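Local coordinates for hypothetical protein VPA1032 (Vibrio parahaemolyticus, PDB 1ZBP) that is of unknown function but belongs to the ImpE family, whose members are associated with bacterial type VI secretion, at residues E52-S57 with P66-L71; E39-D44 with E48-Q53. All coordinates share one frame; numbering follows the deposited sequence.

Contact 1 of 2, residues E52-S57 with P66-L71; sequences EQLMQS and PGASQL
With CG beside its backbone N and anti to its carbonyl carbon (chi1 -74°), L54 reaches out toward helix segment 66-71, and the nearly extended second torsion (chi2 161°) spreads its two methyls over the near side of L71. Both branches meet the same atom: CD2 of L54 lies 3.6 Å from CB of L71, and CD1 of L54 comes to 3.9 Å from that CB. The isobutyl fork of L54 is thus pressed against the root of L71 rather than against its end, and the two side chains cross at about a right angle. L71 meets L54 through CB, with CG and its own carbonyl carbon close behind.

One turn earlier, A68 supplies a small surface. CD2 of L54 stands 3.6 Å from the carbonyl O of A68, a van der Waals contact, not a hydrogen bond, and 4.5 Å from CB of A68. With only a methyl at A68, the CA atoms of L54 and A68 lie 5.9 Å apart. No hydrogen bond crosses the interface; L54 is the residue of 52-57 that makes the close contacts.

The two segments run in opposite senses, on helix 47-60 and helix 65-84. L54 also touches R72 and V75 farther along helix 65-84 and I38 of helix 31-44, placing its side chain where three successive helices meet.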
ATOM      1  N   GLU A  52     -19.453   1.267  -5.045  1.00 46.00           N
ATOM      2  CA  GLU A  52     -20.798   1.635  -5.483  1.00 48.18           C
ATOM      3  C   GLU A  52     -20.728   2.358  -6.827  1.00 47.66           C
ATOM      4  O   GLU A  52     -21.499   2.067  -7.738  1.00 47.11           O
ATOM      5  CB  GLU A  52     -21.457   2.552  -4.445  1.00 52.75           C
ATOM      6  CG  GLU A  52     -22.951   2.767  -4.636  1.00 57.50           C
ATOM      7  CD  GLU A  52     -23.734   1.475  -4.544  1.00 61.70           C
ATOM      8  OE1 GLU A  52     -23.573   0.758  -3.527  1.00 63.46           O
ATOM      9  OE2 GLU A  52     -24.510   1.178  -5.483  1.00 64.15           O
ATOM     10  N   GLN A  53     -19.801   3.301  -6.953  1.00 46.98           N
ATOM     11  CA  GLN A  53     -19.647   4.048  -8.197  1.00 46.26           C
ATOM     12  C   GLN A  53     -19.112   3.168  -9.329  1.00 46.11           C
ATOM     13  O   GLN A  53     -19.436   3.376 -10.496  1.00 43.64           O
ATOM     14  CB  GLN A  53     -18.718   5.243  -7.977  1.00 46.10           C
ATOM     15  CG  GLN A  53     -19.269   6.277  -6.998  1.00 47.18           C
ATOM     16  CD  GLN A  53     -20.495   7.007  -7.532  1.00 46.32           C
ATOM     17  OE1 GLN A  53     -20.419   7.738  -8.520  1.00 45.67           O
ATOM     18  NE2 GLN A  53     -21.633   6.803  -6.881  1.00 44.87           N
ATOM     19  N   LEU A  54     -18.286   2.187  -8.982  1.00 46.42           N
ATOM     20  CA  LEU A  54     -17.729   1.285  -9.982  1.00 46.27           C
ATOM     21  C   LEU A  54     -18.818   0.359 -10.531  1.00 47.36           C
ATOM     22  O   LEU A  54     -18.771  -0.049 -11.688  1.00 47.10           O
ATOM     23  CB  LEU A  54     -16.581   0.464  -9.376  1.00 44.29           C
ATOM     24  CG  LEU A  54     -15.268   1.219  -9.141  1.00 40.73           C
ATOM     25  CD1 LEU A  54     -14.381   0.490  -8.148  1.00 35.61           C
ATOM     26  CD2 LEU A  54     -14.578   1.404 -10.471  1.00 39.43           C
HETATM   27  N   MSE A  55     -19.803   0.023  -9.704  1.00 49.79           N
HETATM   28  CA  MSE A  55     -20.877  -0.841 -10.168  1.00 52.07           C
HETATM   29  C   MSE A  55     -21.777  -0.049 -11.121  1.00 51.46           C
HETATM   30  O   MSE A  55     -22.261  -0.589 -12.117  1.00 53.13           O
HETATM   31  CB  MSE A  55     -21.691  -1.389  -8.985  1.00 56.00           C
HETATM   32  CG  MSE A  55     -20.920  -2.357  -8.079  1.00 62.02           C
HETATM   33 SE   MSE A  55     -22.034  -3.396  -6.835  1.00 73.15          SE
HETATM   34  CE  MSE A  55     -21.928  -2.300  -5.234  1.00 67.03           C
ATOM     35  N   GLN A  56     -21.979   1.234 -10.833  1.00 49.33           N
ATOM     36  CA  GLN A  56     -22.816   2.076 -11.679  1.00 48.21           C
ATOM     37  C   GLN A  56     -22.195   2.380 -13.034  1.00 48.00           C
ATOM     38  O   GLN A  56     -22.871   2.297 -14.060  1.00 48.80           O
ATOM     39  CB  GLN A  56     -23.162   3.365 -10.951  1.00 47.61           C
ATOM     40  CG  GLN A  56     -24.060   3.109  -9.767  1.00 51.09           C
ATOM     41  CD  GLN A  56     -24.734   4.353  -9.245  1.00 53.18           C
ATOM     42  OE1 GLN A  56     -24.084   5.280  -8.752  1.00 52.82           O
ATOM     43  NE2 GLN A  56     -26.057   4.387  -9.361  1.00 56.19           N
ATOM     44  N   SER A  57     -20.913   2.725 -13.040  1.00 47.54           N
ATOM     45  CA  SER A  57     -20.214   3.016 -14.286  1.00 47.42           C
ATOM     46  C   SER A  57     -20.230   1.816 -15.244  1.00 45.81           C
ATOM     47  O   SER A  57     -20.162   1.985 -16.465  1.00 45.38           O
ATOM     48  CB  SER A  57     -18.766   3.442 -14.004  1.00 48.74           C
ATOM     49  OG  SER A  57     -18.717   4.766 -13.497  1.00 50.54           O
ATOM     50  N   PRO A  66     -13.418  -3.604 -18.475  1.00 35.02           N
ATOM     51  CA  PRO A  66     -12.064  -4.011 -18.080  1.00 34.54           C
ATOM     52  C   PRO A  66     -11.454  -3.108 -17.009  1.00 36.12           C
ATOM     53  O   PRO A  66     -11.038  -3.580 -15.952  1.00 36.76           O
ATOM     54  CB  PRO A  66     -11.296  -3.969 -19.399  1.00 33.88           C
ATOM     55  CG  PRO A  66     -12.357  -4.340 -20.409  1.00 32.21           C
ATOM     56  CD  PRO A  66     -13.529  -3.510 -19.947  1.00 31.73           C
ATOM     57  N   GLY A  67     -11.414  -1.810 -17.276  1.00 35.59           N
ATOM     58  CA  GLY A  67     -10.843  -0.899 -16.309  1.00 35.68           C
ATOM     59  C   GLY A  67     -11.642  -0.800 -15.019  1.00 36.18           C
ATOM     60  O   GLY A  67     -11.068  -0.725 -13.919  1.00 34.84           O
ATOM     61  N   ALA A  68     -12.969  -0.791 -15.140  1.00 35.79           N
ATOM     62  CA  ALA A  68     -13.839  -0.686 -13.969  1.00 34.22           C
ATOM     63  C   ALA A  68     -13.692  -1.918 -13.080  1.00 33.36           C
ATOM     64  O   ALA A  68     -13.652  -1.819 -11.849  1.00 30.77           O
ATOM     65  CB  ALA A  68     -15.299  -0.519 -14.419  1.00 36.06           C
ATOM     66  N   SER A  69     -13.623  -3.077 -13.729  1.00 33.53           N
ATOM     67  CA  SER A  69     -13.466  -4.358 -13.047  1.00 35.10           C
ATOM     68  C   SER A  69     -12.132  -4.391 -12.301  1.00 36.60           C
ATOM     69  O   SER A  69     -12.069  -4.738 -11.121  1.00 38.49           O
ATOM     70  CB  SER A  69     -13.528  -5.497 -14.074  1.00 33.89           C
ATOM     71  OG  SER A  69     -13.437  -6.768 -13.458  1.00 36.19           O
ATOM     72  N   GLN A  70     -11.064  -4.027 -12.997  1.00 36.96           N
ATOM     73  CA  GLN A  70      -9.738  -3.989 -12.397  1.00 39.23           C
ATOM     74  C   GLN A  70      -9.739  -3.152 -11.117  1.00 38.81           C
ATOM     75  O   GLN A  70      -9.165  -3.564 -10.108  1.00 40.38           O
ATOM     76  CB  GLN A  70      -8.734  -3.424 -13.403  1.00 40.47           C
ATOM     77  CG  GLN A  70      -7.384  -3.101 -12.831  1.00 44.72           C
ATOM     78  CD  GLN A  70      -6.290  -3.246 -13.868  1.00 47.55           C
ATOM     79  OE1 GLN A  70      -6.444  -2.811 -15.016  1.00 49.77           O
ATOM     80  NE2 GLN A  70      -5.177  -3.870 -13.476  1.00 45.21           N
ATOM     81  N   LEU A  71     -10.381  -1.985 -11.154  1.00 37.73           N
ATOM     82  CA  LEU A  71     -10.469  -1.114  -9.972  1.00 36.12           C
ATOM     83  C   LEU A  71     -11.250  -1.811  -8.860  1.00 36.79           C
ATOM     84  O   LEU A  71     -10.980  -1.608  -7.672  1.00 37.16           O
ATOM     85  CB  LEU A  71     -11.179   0.206 -10.305  1.00 36.18           C
ATOM     86  CG  LEU A  71     -10.389   1.457 -10.717  1.00 39.34           C
ATOM     87  CD1 LEU A  71      -9.585   1.989  -9.538  1.00 38.55           C
ATOM     88  CD2 LEU A  71      -9.479   1.131 -11.883  1.00 39.48           C
TER

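Contact 2 of 2, residues E39-D44 with E48-Q53; sequences ELLCID and ERADEQ
L41 rests on A50 at the middle of this helix pair, CB of L41 lying 3.9 Å from CB of A50, and their CA atoms, 5.5 Å apart, are the closest between the segments. CG of L41 stands beside its backbone N (chi1 -85°), which carries the branched end across the face of helix segment 48-53. There CD1 of L41 sits 3.9 Å from CA of A50 and 3.9 Å from CG of Q53, whose side chain crosses that of L41 at about a right angle. Both methyls of L41, CD1 and CD2, lie 4.0 Å from CG of R49, which sits against the fork.

R49 takes part through the apolar base of its chain. Its CG is anti to the backbone N, and a bend at the next torsion (chi2 65°) turns the chain outward and on toward the C-terminal end of its own helix. The guanidinium thereby comes to lie with one face over the amide of Q53, a turn farther on, NE2 of Q53 standing 4.0 Å above the centre of the plane. Q53 is bent at its second torsion as well, leaving CG as the atom that meets L41.

C42 comes in at roughly a right angle to L41, with SG 4.0 Å from CB of A50, so this methyl is touched by both L41 and C42. D51 of helix 47-60 forms a salt bridge with R72 of helix 65-84.

The axes of the two segments approach to 8.8 Å at 161°, nearly antiparallel. A tight helical hairpin with an alanine at its close approach resembles the helix pairs of tetratricopeptide-like repeats, to which this N-terminal region is probably related.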
ATOM      1  N   GLU A  39     -11.379   7.517  -8.575  1.00 42.83           N
ATOM      2  CA  GLU A  39      -9.966   7.529  -8.214  1.00 44.03           C
ATOM      3  C   GLU A  39      -9.759   8.261  -6.896  1.00 43.17           C
ATOM      4  O   GLU A  39      -9.133   7.730  -5.973  1.00 42.58           O
ATOM      5  CB  GLU A  39      -9.122   8.177  -9.320  1.00 44.68           C
ATOM      6  CG  GLU A  39      -8.742   7.219 -10.439  1.00 48.30           C
ATOM      7  CD  GLU A  39      -7.835   7.854 -11.479  1.00 50.80           C
ATOM      8  OE1 GLU A  39      -7.227   7.108 -12.273  1.00 48.97           O
ATOM      9  OE2 GLU A  39      -7.739   9.100 -11.517  1.00 54.17           O
ATOM     10  N   LEU A  40     -10.309   9.468  -6.800  1.00 42.89           N
ATOM     11  CA  LEU A  40     -10.175  10.268  -5.587  1.00 44.29           C
ATOM     12  C   LEU A  40     -10.929   9.657  -4.407  1.00 44.02           C
ATOM     13  O   LEU A  40     -10.760  10.082  -3.260  1.00 45.26           O
ATOM     14  CB  LEU A  40     -10.647  11.704  -5.848  1.00 45.98           C
ATOM     15  CG  LEU A  40      -9.978  12.395  -7.057  1.00 45.65           C
ATOM     16  CD1 LEU A  40     -10.462  13.834  -7.177  1.00 45.08           C
ATOM     17  CD2 LEU A  40      -8.460  12.355  -6.909  1.00 44.71           C
ATOM     18  N   LEU A  41     -11.766   8.663  -4.686  1.00 43.86           N
ATOM     19  CA  LEU A  41     -12.515   7.979  -3.628  1.00 43.85           C
ATOM     20  C   LEU A  41     -11.638   6.897  -2.993  1.00 43.07           C
ATOM     21  O   LEU A  41     -11.717   6.634  -1.787  1.00 39.65           O
ATOM     22  CB  LEU A  41     -13.787   7.347  -4.199  1.00 45.85           C
ATOM     23  CG  LEU A  41     -14.985   8.301  -4.293  1.00 47.77           C
ATOM     24  CD1 LEU A  41     -16.121   7.626  -5.046  1.00 49.52           C
ATOM     25  CD2 LEU A  41     -15.440   8.705  -2.888  1.00 46.57           C
ATOM     26  N   CYS A  42     -10.803   6.268  -3.816  1.00 42.97           N
ATOM     27  CA  CYS A  42      -9.902   5.235  -3.317  1.00 43.71           C
ATOM     28  C   CYS A  42      -8.803   5.873  -2.464  1.00 42.90           C
ATOM     29  O   CYS A  42      -8.383   5.307  -1.450  1.00 42.04           O
ATOM     30  CB  CYS A  42      -9.299   4.455  -4.481  1.00 42.62           C
ATOM     31  SG  CYS A  42     -10.535   3.490  -5.362  1.00 43.70           S
ATOM     32  N   ILE A  43      -8.353   7.058  -2.870  1.00 41.84           N
ATOM     33  CA  ILE A  43      -7.328   7.772  -2.130  1.00 40.72           C
ATOM     34  C   ILE A  43      -7.869   8.157  -0.748  1.00 41.24           C
ATOM     35  O   ILE A  43      -7.146   8.115   0.247  1.00 40.83           O
ATOM     36  CB  ILE A  43      -6.885   9.055  -2.875  1.00 39.76           C
ATOM     37  CG1 ILE A  43      -6.276   8.697  -4.227  1.00 35.21           C
ATOM     38  CG2 ILE A  43      -5.855   9.810  -2.043  1.00 39.98           C
ATOM     39  CD1 ILE A  43      -5.898   9.895  -5.057  1.00 35.22           C
ATOM     40  N   ASP A  44      -9.146   8.522  -0.692  1.00 41.98           N
ATOM     41  CA  ASP A  44      -9.769   8.916   0.564  1.00 42.85           C
ATOM     42  C   ASP A  44      -9.992   7.706   1.454  1.00 43.39           C
ATOM     43  O   ASP A  44     -10.143   7.831   2.674  1.00 43.58           O
ATOM     44  CB  ASP A  44     -11.106   9.606   0.291  1.00 44.70           C
ATOM     45  CG  ASP A  44     -11.817  10.030   1.563  1.00 47.19           C
ATOM     46  OD1 ASP A  44     -12.341   9.152   2.286  1.00 50.45           O
ATOM     47  OD2 ASP A  44     -11.852  11.246   1.844  1.00 48.28           O
ATOM     48  N   GLU A  48     -16.310   1.436   0.236  1.00 50.08           N
ATOM     49  CA  GLU A  48     -17.711   1.070   0.047  1.00 52.97           C
ATOM     50  C   GLU A  48     -18.366   1.944  -1.033  1.00 52.13           C
ATOM     51  O   GLU A  48     -19.104   1.442  -1.882  1.00 50.99           O
ATOM     52  CB  GLU A  48     -18.452   1.190   1.383  1.00 55.37           C
ATOM     53  CG  GLU A  48     -19.877   0.665   1.372  1.00 62.18           C
ATOM     54  CD  GLU A  48     -20.434   0.468   2.778  1.00 66.16           C
ATOM     55  OE1 GLU A  48     -20.379   1.423   3.589  1.00 67.64           O
ATOM     56  OE2 GLU A  48     -20.938  -0.642   3.074  1.00 67.24           O
ATOM     57  N   ARG A  49     -18.068   3.242  -1.003  1.00 51.03           N
ATOM     58  CA  ARG A  49     -18.600   4.202  -1.970  1.00 50.17           C
ATOM     59  C   ARG A  49     -17.955   3.999  -3.347  1.00 49.02           C
ATOM     60  O   ARG A  49     -18.650   3.916  -4.364  1.00 48.38           O
ATOM     61  CB  ARG A  49     -18.337   5.631  -1.463  1.00 53.03           C
ATOM     62  CG  ARG A  49     -18.904   6.775  -2.312  1.00 55.10           C
ATOM     63  CD  ARG A  49     -20.427   6.767  -2.330  1.00 60.87           C
ATOM     64  NE  ARG A  49     -20.980   7.997  -2.902  1.00 65.30           N
ATOM     65  CZ  ARG A  49     -22.272   8.186  -3.161  1.00 66.70           C
ATOM     66  NH1 ARG A  49     -23.150   7.223  -2.902  1.00 66.81           N
ATOM     67  NH2 ARG A  49     -22.688   9.339  -3.675  1.00 66.02           N
ATOM     68  N   ALA A  50     -16.625   3.925  -3.376  1.00 46.63           N
ATOM     69  CA  ALA A  50     -15.886   3.729  -4.623  1.00 45.90           C
ATOM     70  C   ALA A  50     -16.420   2.515  -5.377  1.00 44.54           C
ATOM     71  O   ALA A  50     -16.543   2.529  -6.598  1.00 44.65           O
ATOM     72  CB  ALA A  50     -14.393   3.545  -4.332  1.00 43.09           C
ATOM     73  N   ASP A  51     -16.736   1.465  -4.634  1.00 44.38           N
ATOM     74  CA  ASP A  51     -17.247   0.251  -5.236  1.00 45.08           C
ATOM     75  C   ASP A  51     -18.637   0.538  -5.805  1.00 45.53           C
ATOM     76  O   ASP A  51     -18.951   0.131  -6.921  1.00 44.18           O
ATOM     77  CB  ASP A  51     -17.279  -0.861  -4.187  1.00 45.19           C
ATOM     78  CG  ASP A  51     -17.288  -2.235  -4.801  1.00 46.15           C
ATOM     79  OD1 ASP A  51     -16.523  -2.469  -5.767  1.00 46.16           O
ATOM     80  OD2 ASP A  51     -18.050  -3.090  -4.300  1.00 47.64           O
ATOM     81  N   GLU A  52     -19.453   1.267  -5.045  1.00 46.00           N
ATOM     82  CA  GLU A  52     -20.798   1.635  -5.483  1.00 48.18           C
ATOM     83  C   GLU A  52     -20.728   2.358  -6.827  1.00 47.66           C
ATOM     84  O   GLU A  52     -21.499   2.067  -7.738  1.00 47.11           O
ATOM     85  CB  GLU A  52     -21.457   2.552  -4.445  1.00 52.75           C
ATOM     86  CG  GLU A  52     -22.951   2.767  -4.636  1.00 57.50           C
ATOM     87  CD  GLU A  52     -23.734   1.475  -4.544  1.00 61.70           C
ATOM     88  OE1 GLU A  52     -23.573   0.758  -3.527  1.00 63.46           O
ATOM     89  OE2 GLU A  52     -24.510   1.178  -5.483  1.00 64.15           O
ATOM     90  N   GLN A  53     -19.801   3.301  -6.953  1.00 46.98           N
ATOM     91  CA  GLN A  53     -19.647   4.048  -8.197  1.00 46.26           C
ATOM     92  C   GLN A  53     -19.112   3.168  -9.329  1.00 46.11           C
ATOM     93  O   GLN A  53     -19.436   3.376 -10.496  1.00 43.64           O
ATOM     94  CB  GLN A  53     -18.718   5.243  -7.977  1.00 46.10           C
ATOM     95  CG  GLN A  53     -19.269   6.277  -6.998  1.00 47.18           C
ATOM     96  CD  GLN A  53     -20.495   7.007  -7.532  1.00 46.32           C
ATOM     97  OE1 GLN A  53     -20.419   7.738  -8.520  1.00 45.67           O
ATOM     98  NE2 GLN A  53     -21.633   6.803  -6.881  1.00 44.87           N
TER

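In the fold
After two earlier helices, the chain enters helix 31-44, turns through a very short connection and returns along helix 47-60; contact 2 closes that hairpin. Contact 1 follows and fastens helix 47-60 to helix 65-84; eight residues lie between its segments, half of them helical, and the connection proper is residues 61-64. The two closures are consecutive: neither encloses the other, and they overlap only at E52 and Q53, on the helix that serves both. Their centres lie 10 Å apart, on the same side of the chain's centre. Together they join three successive helices of the N-terminal helical region, ahead in sequence of the strands that build the large antiparallel sheet of the C-terminal half.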